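Local atomic coordinates of ancillary protein 1 (Streptococcus pyogenes, PDB entry 2XI9), a protein that is a pilus-presented streptococcal adhesin with an internal thioester bond required for efficient interaction with host cells. Residues 204-208 against 209-213; 234-238 against 239-243; 314-318 against 319-323. All blocks are in the same frame, centred on the assembly; numbering follows the deposited sequence.

Interaction 1: 204-208 against 209-213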
loop_
_atom_site.group_PDB
_atom_site.type_symbol
_atom_site.label_atom_id
_atom_site.label_comp_id
_atom_site.label_asym_id
_atom_site.label_seq_id
_atom_site.Cartn_x
_atom_site.Cartn_y
_atom_site.Cartn_z
ATOM N N PRO A 204 -5.919 -1.525 12.592
ATOM C CA PRO A 204 -6.328 -2.764 11.943
ATOM C C PRO A 204 -7.283 -3.554 12.792
ATOM O O PRO A 204 -7.165 -3.618 14.019
ATOM C CB PRO A 204 -5.003 -3.524 11.745
ATOM C CG PRO A 204 -4.123 -3.005 12.763
ATOM C CD PRO A 204 -4.507 -1.582 13.014
ATOM N N ARG A 205 -8.258 -4.143 12.133
ATOM C CA ARG A 205 -9.199 -4.984 12.820
ATOM C C ARG A 205 -8.551 -6.341 13.126
ATOM O O ARG A 205 -8.790 -6.961 14.182
ATOM C CB ARG A 205 -10.429 -5.104 11.931
ATOM C CG ARG A 205 -11.597 -5.709 12.535
ATOM C CD ARG A 205 -12.814 -5.613 11.639
ATOM N NE ARG A 205 -13.544 -4.330 11.629
ATOM C CZ ARG A 205 -14.353 -3.876 12.590
ATOM N NH1 ARG A 205 -14.567 -4.537 13.728
ATOM N NH2 ARG A 205 -14.937 -2.711 12.429
ATOM N N ASP A 206 -7.709 -6.769 12.210
ATOM C CA ASP A 206 -7.033 -8.056 12.223
ATOM C C ASP A 206 -5.824 -8.008 13.143
ATOM O O ASP A 206 -5.271 -6.955 13.374
ATOM C CB ASP A 206 -6.574 -8.418 10.812
ATOM C CG ASP A 206 -7.712 -8.880 9.928
ATOM O OD1 ASP A 206 -8.404 -9.825 10.345
ATOM O OD2 ASP A 206 -7.894 -8.347 8.815
ATOM N N THR A 207 -5.392 -9.169 13.595
ATOM C CA THR A 207 -4.177 -9.311 14.374
ATOM C C THR A 207 -3.070 -10.052 13.620
ATOM O O THR A 207 -1.909 -10.040 14.062
ATOM C CB THR A 207 -4.450 -10.074 15.663
ATOM O OG1 THR A 207 -4.913 -11.411 15.370
ATOM C CG2 THR A 207 -5.490 -9.341 16.474
ATOM N N ASP A 208 -3.433 -10.702 12.500
ATOM C CA ASP A 208 -2.496 -11.513 11.766
ATOM C C ASP A 208 -2.257 -10.906 10.391
ATOM O O ASP A 208 -3.223 -10.669 9.638
ATOM C CB ASP A 208 -3.007 -12.938 11.621
ATOM C CG ASP A 208 -1.998 -13.811 10.901
ATOM O OD1 ASP A 208 -1.042 -14.267 11.526
ATOM O OD2 ASP A 208 -2.127 -13.981 9.703
ATOM N N PRO A 209 -0.994 -10.574 10.079
ATOM C CA PRO A 209 -0.772 -9.928 8.794
ATOM C C PRO A 209 -1.176 -10.751 7.576
ATOM O O PRO A 209 -1.648 -10.179 6.619
ATOM C CB PRO A 209 0.738 -9.651 8.772
ATOM C CG PRO A 209 1.154 -9.659 10.178
ATOM C CD PRO A 209 0.250 -10.645 10.885
ATOM N N ASP A 210 -0.954 -12.059 7.573
ATOM C CA ASP A 210 -1.346 -12.866 6.390
ATOM C C ASP A 210 -2.883 -12.915 6.250
ATOM O O ASP A 210 -3.392 -12.813 5.162
ATOM C CB ASP A 210 -0.742 -14.274 6.437
ATOM C CG ASP A 210 0.795 -14.267 6.421
ATOM O OD1 ASP A 210 1.416 -13.355 5.867
ATOM O OD2 ASP A 210 1.394 -15.200 6.981
ATOM N N THR A 211 -3.625 -13.051 7.347
ATOM C CA THR A 211 -5.102 -12.978 7.287
ATOM C C THR A 211 -5.566 -11.611 6.807
ATOM O O THR A 211 -6.489 -11.505 5.989
ATOM C CB THR A 211 -5.736 -13.227 8.665
ATOM O OG1 THR A 211 -5.191 -14.411 9.226
ATOM C CG2 THR A 211 -7.258 -13.345 8.568
ATOM N N PHE A 212 -4.918 -10.552 7.298
ATOM C CA PHE A 212 -5.216 -9.209 6.863
ATOM C C PHE A 212 -5.061 -9.068 5.347
ATOM O O PHE A 212 -5.949 -8.543 4.674
ATOM C CB PHE A 212 -4.303 -8.177 7.576
ATOM C CG PHE A 212 -4.415 -6.804 7.015
ATOM C CD1 PHE A 212 -5.494 -6.015 7.316
ATOM C CD2 PHE A 212 -3.443 -6.294 6.182
ATOM C CE1 PHE A 212 -5.606 -4.729 6.809
ATOM C CE2 PHE A 212 -3.562 -5.006 5.655
ATOM C CZ PHE A 212 -4.629 -4.238 5.982
ATOM N N LEU A 213 -3.979 -9.618 4.820
ATOM C CA LEU A 213 -3.702 -9.455 3.364
ATOM C C LEU A 213 -4.801 -10.155 2.561
ATOM O O LEU A 213 -5.297 -9.646 1.535
ATOM C CB LEU A 213 -2.355 -10.035 2.993
ATOM C CG LEU A 213 -1.908 -9.788 1.540
ATOM C CD1 LEU A 213 -1.987 -8.296 1.274
ATOM C CD2 LEU A 213 -0.511 -10.347 1.212
#

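Interaction 2: 234-238 against 239-243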
loop_
_atom_site.group_PDB
_atom_site.type_symbol
_atom_site.label_atom_id
_atom_site.label_comp_id
_atom_site.label_asym_id
_atom_site.label_seq_id
_atom_site.Cartn_x
_atom_site.Cartn_y
_atom_site.Cartn_z
ATOM N N SER A 234 -28.155 -5.275 -7.514
ATOM C CA SER A 234 -29.350 -4.623 -8.038
ATOM C C SER A 234 -29.447 -3.156 -7.585
ATOM O O SER A 234 -29.353 -2.869 -6.395
ATOM C CB SER A 234 -30.622 -5.373 -7.589
ATOM O OG SER A 234 -30.724 -6.654 -8.196
ATOM N N GLY A 235 -29.671 -2.254 -8.544
ATOM C CA GLY A 235 -29.826 -0.831 -8.252
ATOM C C GLY A 235 -28.557 -0.024 -8.007
ATOM O O GLY A 235 -28.624 1.206 -7.979
ATOM N N LEU A 236 -27.405 -0.680 -7.842
ATOM C CA LEU A 236 -26.181 0.032 -7.473
ATOM C C LEU A 236 -25.503 0.639 -8.688
ATOM O O LEU A 236 -25.393 -0.002 -9.739
ATOM C CB LEU A 236 -25.154 -0.874 -6.782
ATOM C CG LEU A 236 -24.942 -0.644 -5.286
ATOM C CD1 LEU A 236 -26.187 -1.204 -4.553
ATOM C CD2 LEU A 236 -23.674 -1.326 -4.859
ATOM N N THR A 237 -24.960 1.836 -8.506
ATOM C CA THR A 237 -24.206 2.515 -9.566
ATOM C C THR A 237 -22.723 2.200 -9.420
ATOM O O THR A 237 -22.306 1.654 -8.412
ATOM C CB THR A 237 -24.399 4.035 -9.459
ATOM O OG1 THR A 237 -23.835 4.490 -8.231
ATOM C CG2 THR A 237 -25.910 4.426 -9.545
ATOM N N GLU A 238 -21.900 2.589 -10.402
ATOM C CA GLU A 238 -20.456 2.382 -10.273
ATOM C C GLU A 238 -19.924 3.121 -9.053
ATOM O O GLU A 238 -19.066 2.623 -8.312
ATOM C CB GLU A 238 -19.734 2.877 -11.539
ATOM C CG GLU A 238 -19.790 1.849 -12.676
ATOM C CD GLU A 238 -18.980 2.232 -13.915
ATOM O OE1 GLU A 238 -17.809 2.619 -13.822
ATOM O OE2 GLU A 238 -19.534 2.134 -15.013
ATOM N N THR A 239 -20.400 4.353 -8.857
ATOM C CA THR A 239 -19.903 5.151 -7.747
ATOM C C THR A 239 -20.267 4.505 -6.408
ATOM O O THR A 239 -19.460 4.513 -5.494
ATOM C CB THR A 239 -20.390 6.599 -7.841
ATOM O OG1 THR A 239 -19.783 7.210 -8.997
ATOM C CG2 THR A 239 -20.003 7.403 -6.596
ATOM N N GLN A 240 -21.470 3.951 -6.313
ATOM C CA GLN A 240 -21.916 3.288 -5.090
ATOM C C GLN A 240 -21.039 2.040 -4.796
ATOM O O GLN A 240 -20.630 1.834 -3.646
ATOM C CB GLN A 240 -23.405 2.975 -5.139
ATOM C CG GLN A 240 -24.276 4.239 -5.001
ATOM C CD GLN A 240 -25.728 4.052 -5.281
ATOM O OE1 GLN A 240 -26.144 3.085 -5.924
ATOM N NE2 GLN A 240 -26.540 5.009 -4.804
ATOM N N LEU A 241 -20.741 1.219 -5.813
ATOM C CA LEU A 241 -19.857 0.089 -5.570
ATOM C C LEU A 241 -18.460 0.561 -5.183
ATOM O O LEU A 241 -17.830 -0.025 -4.280
ATOM C CB LEU A 241 -19.826 -0.919 -6.727
ATOM C CG LEU A 241 -19.054 -2.210 -6.491
ATOM C CD1 LEU A 241 -19.722 -3.034 -5.393
ATOM C CD2 LEU A 241 -18.919 -3.057 -7.844
ATOM N N ARG A 242 -17.976 1.622 -5.829
ATOM C CA ARG A 242 -16.683 2.198 -5.470
ATOM C C ARG A 242 -16.651 2.611 -3.982
ATOM O O ARG A 242 -15.716 2.312 -3.262
ATOM C CB ARG A 242 -16.361 3.379 -6.395
ATOM C CG ARG A 242 -14.910 3.868 -6.330
ATOM C CD ARG A 242 -14.626 4.796 -7.481
ATOM N NE ARG A 242 -13.208 5.178 -7.532
ATOM C CZ ARG A 242 -12.589 5.640 -8.597
ATOM N NH1 ARG A 242 -13.236 5.801 -9.749
ATOM N NH2 ARG A 242 -11.306 5.969 -8.488
ATOM N N ALA A 243 -17.675 3.325 -3.539
ATOM C CA ALA A 243 -17.772 3.735 -2.160
ATOM C C ALA A 243 -17.844 2.546 -1.199
ATOM O O ALA A 243 -17.167 2.548 -0.181
ATOM C CB ALA A 243 -18.943 4.629 -1.948
#

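Interaction 3: 314-318 against 319-323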
loop_
_atom_site.group_PDB
_atom_site.type_symbol
_atom_site.label_atom_id
_atom_site.label_comp_id
_atom_site.label_asym_id
_atom_site.label_seq_id
_atom_site.Cartn_x
_atom_site.Cartn_y
_atom_site.Cartn_z
ATOM N N THR A 314 -5.857 -1.792 -7.784
ATOM C CA THR A 314 -6.840 -2.677 -8.414
ATOM C C THR A 314 -6.286 -3.458 -9.590
ATOM O O THR A 314 -7.021 -4.270 -10.188
ATOM C CB THR A 314 -8.059 -1.875 -8.890
ATOM O OG1 THR A 314 -7.633 -0.821 -9.770
ATOM C CG2 THR A 314 -8.778 -1.288 -7.732
ATOM N N GLN A 315 -5.015 -3.235 -9.933
ATOM C CA GLN A 315 -4.353 -3.867 -11.078
ATOM C C GLN A 315 -3.014 -4.433 -10.558
ATOM O O GLN A 315 -2.682 -4.221 -9.404
ATOM C CB GLN A 315 -4.120 -2.860 -12.219
ATOM C CG GLN A 315 -5.457 -2.208 -12.773
ATOM C CD GLN A 315 -5.204 -1.052 -13.752
ATOM O OE1 GLN A 315 -4.063 -0.769 -14.107
ATOM N NE2 GLN A 315 -6.288 -0.393 -14.208
ATOM N N TRP A 316 -2.269 -5.081 -11.430
ATOM C CA TRP A 316 -0.962 -5.707 -11.117
ATOM C C TRP A 316 0.037 -5.408 -12.233
ATOM O O TRP A 316 -0.148 -5.862 -13.382
ATOM C CB TRP A 316 -1.155 -7.217 -10.927
ATOM C CG TRP A 316 0.082 -8.001 -10.725
ATOM C CD1 TRP A 316 0.533 -9.034 -11.503
ATOM C CD2 TRP A 316 1.064 -7.802 -9.715
ATOM N NE1 TRP A 316 1.734 -9.493 -11.021
ATOM C CE2 TRP A 316 2.075 -8.755 -9.919
ATOM C CE3 TRP A 316 1.188 -6.900 -8.641
ATOM C CZ2 TRP A 316 3.210 -8.848 -9.070
ATOM C CZ3 TRP A 316 2.316 -6.985 -7.820
ATOM C CH2 TRP A 316 3.294 -7.966 -8.036
ATOM N N HIS A 317 1.099 -4.662 -11.899
ATOM C CA HIS A 317 2.165 -4.289 -12.842
ATOM C C HIS A 317 3.549 -4.759 -12.347
ATOM O O HIS A 317 4.259 -3.989 -11.701
ATOM C CB HIS A 317 2.155 -2.781 -13.044
ATOM C CG HIS A 317 0.924 -2.308 -13.721
ATOM N ND1 HIS A 317 -0.250 -2.078 -13.039
ATOM C CD2 HIS A 317 0.643 -2.128 -15.034
ATOM C CE1 HIS A 317 -1.195 -1.744 -13.902
ATOM N NE2 HIS A 317 -0.674 -1.748 -15.116
ATOM N N PRO A 318 3.897 -6.021 -12.573
ATOM C CA PRO A 318 5.169 -6.580 -12.034
ATOM C C PRO A 318 6.433 -6.188 -12.794
ATOM O O PRO A 318 7.558 -6.397 -12.290
ATOM C CB PRO A 318 4.982 -8.089 -12.173
ATOM C CG PRO A 318 3.935 -8.249 -13.261
ATOM C CD PRO A 318 3.021 -7.080 -13.122
ATOM N N GLU A 319 6.245 -5.628 -13.996
ATOM C CA GLU A 319 7.328 -5.368 -14.934
ATOM C C GLU A 319 8.381 -4.393 -14.388
ATOM O O GLU A 319 9.549 -4.494 -14.741
ATOM C CB GLU A 319 6.791 -4.942 -16.336
ATOM C CG GLU A 319 5.635 -3.924 -16.324
ATOM C CD GLU A 319 4.240 -4.552 -16.001
ATOM O OE1 GLU A 319 4.178 -5.687 -15.504
ATOM O OE2 GLU A 319 3.199 -3.934 -16.281
ATOM N N ASP A 320 7.984 -3.519 -13.465
ATOM C CA ASP A 320 8.855 -2.457 -12.958
ATOM C C ASP A 320 9.306 -2.721 -11.523
ATOM O O ASP A 320 10.062 -1.935 -10.947
ATOM C CB ASP A 320 8.112 -1.122 -13.045
ATOM C CG ASP A 320 6.610 -1.312 -13.144
ATOM O OD1 ASP A 320 6.091 -1.999 -12.237
ATOM O OD2 ASP A 320 5.968 -0.833 -14.131
ATOM N N LEU A 321 8.881 -3.840 -10.967
ATOM C CA LEU A 321 9.185 -4.161 -9.591
ATOM C C LEU A 321 10.448 -5.000 -9.587
ATOM O O LEU A 321 10.608 -5.874 -10.451
ATOM C CB LEU A 321 8.027 -4.932 -8.957
ATOM C CG LEU A 321 6.687 -4.198 -8.884
ATOM C CD1 LEU A 321 5.621 -5.030 -8.144
ATOM C CD2 LEU A 321 6.906 -2.877 -8.196
ATOM N N VAL A 322 11.344 -4.697 -8.651
ATOM C CA VAL A 322 12.567 -5.502 -8.454
ATOM C C VAL A 322 12.603 -5.995 -7.009
ATOM O O VAL A 322 11.917 -5.455 -6.127
ATOM C CB VAL A 322 13.862 -4.711 -8.829
ATOM C CG1 VAL A 322 13.780 -4.176 -10.273
ATOM C CG2 VAL A 322 14.101 -3.564 -7.858
ATOM N N ASP A 323 13.386 -7.037 -6.769
ATOM C CA ASP A 323 13.522 -7.587 -5.416
ATOM C C ASP A 323 14.255 -6.604 -4.550
ATOM O O ASP A 323 15.329 -6.133 -4.909
ATOM C CB ASP A 323 14.280 -8.908 -5.414
ATOM C CG ASP A 323 13.408 -10.069 -5.819
ATOM O OD1 ASP A 323 12.499 -10.455 -5.050
ATOM O OD2 ASP A 323 13.626 -10.578 -6.921
HETATM O O HOH W 1 0.534 -5.584 -16.051
#

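Interaction 1: 204-208 against 209-213
Asp206 reaches the first turn of helix 209-222 with its carboxylate, setting OD2 3.4 Å from CA of Phe212 and 3.7 Å from CD1, at the edge of the phenyl ring and near its plane. That oxygen is also hydrogen-bonded to ND1 of His215. Its other oxygen, OD1, touches the methyl group of Thr211 more loosely. Two residues on, Asp208 is the N-cap. Its CG stands anti to the backbone N (chi1 -178°), which swings the carboxylate over the opening turn, where OD2 uses its anti lone pair to accept from Thr211 N at 2.9 Å with an N-H...O angle of 164°. The hydroxyl OG1 of Thr211 gives the same OD2 a second bond of 3.1 Å, arriving from above the carboxylate plane. The carbonyl O of Asp208 meanwhile accepts the helical bond from Phe212 N at 2.9 Å. On the helix side, Phe212 also packs edge-to-face on Phe198 and touches Phe252 of helix 238-253. With two donors gripping OD2 and the helix N-terminus beside it, the carboxylate of Asp208 is probably stabilised in its charged form, though the nearby carboxylate of Asp210 would offset part of this.

Interaction 2: 234-238 against 239-243
The backbone enters helix 238-253 through Thr237, whose carbonyl O accepts from Leu241 N at 3.1 Å, and the next helical bond runs from Arg242 N to Glu238 O. Thr237 and Gln240 then exchange side-chain bonds. The hydroxyl OG1 of Thr237 sits between its own backbone N and carbonyl carbon (chi1 64°), and from there accepts from Gln240 N at 3.1 Å. In return Gln240 runs its extended chain back alongside the threonine and brings OE1 to within 3.1 Å of Thr237 N, the donor nitrogen lying off the carbonyl plane by 32°. The other end of that amide, NE2, donates to the carbonyl of Leu137, so both ends of the group are held and its flip is fixed. Leu236 lies against the same side chain, CG 3.9 Å from Gln240 CB, while its CD2 comes 4.3 Å from Leu241 CB; Val279 of helix 274-288 touches both leucines. Glu238 turns to Tyr224 and the backbone N of Gly228, and Arg242 to the hydroxyl of Tyr147. The reciprocal pairing of Thr237 and Gln240 is a capping box, a common way for an alpha-helix to begin, here within the thioester domain.

Interaction 3: 314-318 against 319-323
The imidazole of His317 has Glu319 OE2 at its edge, 3.4 Å from CD2 and near the ring plane, with the ring and carboxylate planes turned 61° apart; Gln315 OE1 lies at the edge in plane, and ND1 is hydrogen-bonded to Asp299. One face of the Trp316 indole carries CD of Pro318, 3.4 Å above the plane and displaced toward the rim. The indole and the side chain of Leu321 cross obliquely, CD1 of the leucine lying 3.7 Å from CH2 of Trp316. The connection from strand 311-313 of the seven-stranded sheet to strand 321-329 of the four-stranded sheet ends in a type I beta turn, Pro318 to Leu321, closed by Leu321 N to Pro318 O at 3.2 Å, the donor well above the carbonyl plane. Glu319 is bent at chi2 (-79°), which brings its carboxylate back over the His317-Pro318 link. A water donates to both its OE2, at 3.1 Å, and Trp316 O, at 2.8 Å, tying the acid to the incoming backbone. Leu321 CG also rests 3.7 Å from the carbonyl O of His317, while its side chain touches His191 of strand 189-193 and both Lys117 and Ile119 of strand 117-119.

In the fold
The three contacts follow one another along the chain without touching. Interactions 1 and 2 start the successive helices 209-222 and 238-253, both in the range of the thioester domain, each with a side-chain N-cap; their centres are 27 Å apart and their nearest atoms about 14 Å. Helix 238-253 still joins them: it is capped by interaction 2, and near its far end Phe252 meets Asp206 and Phe212 of interaction 1. Interaction 3 lies at the passage to the four-stranded sheet, its nearest atoms about 10 Å from interaction 1 and about 8 Å from interaction 2. Strand 155-160 links interactions 2 and 3: Val157 touches Arg242, and its carbonyl is hydrogen-bonded to Thr314 OG1.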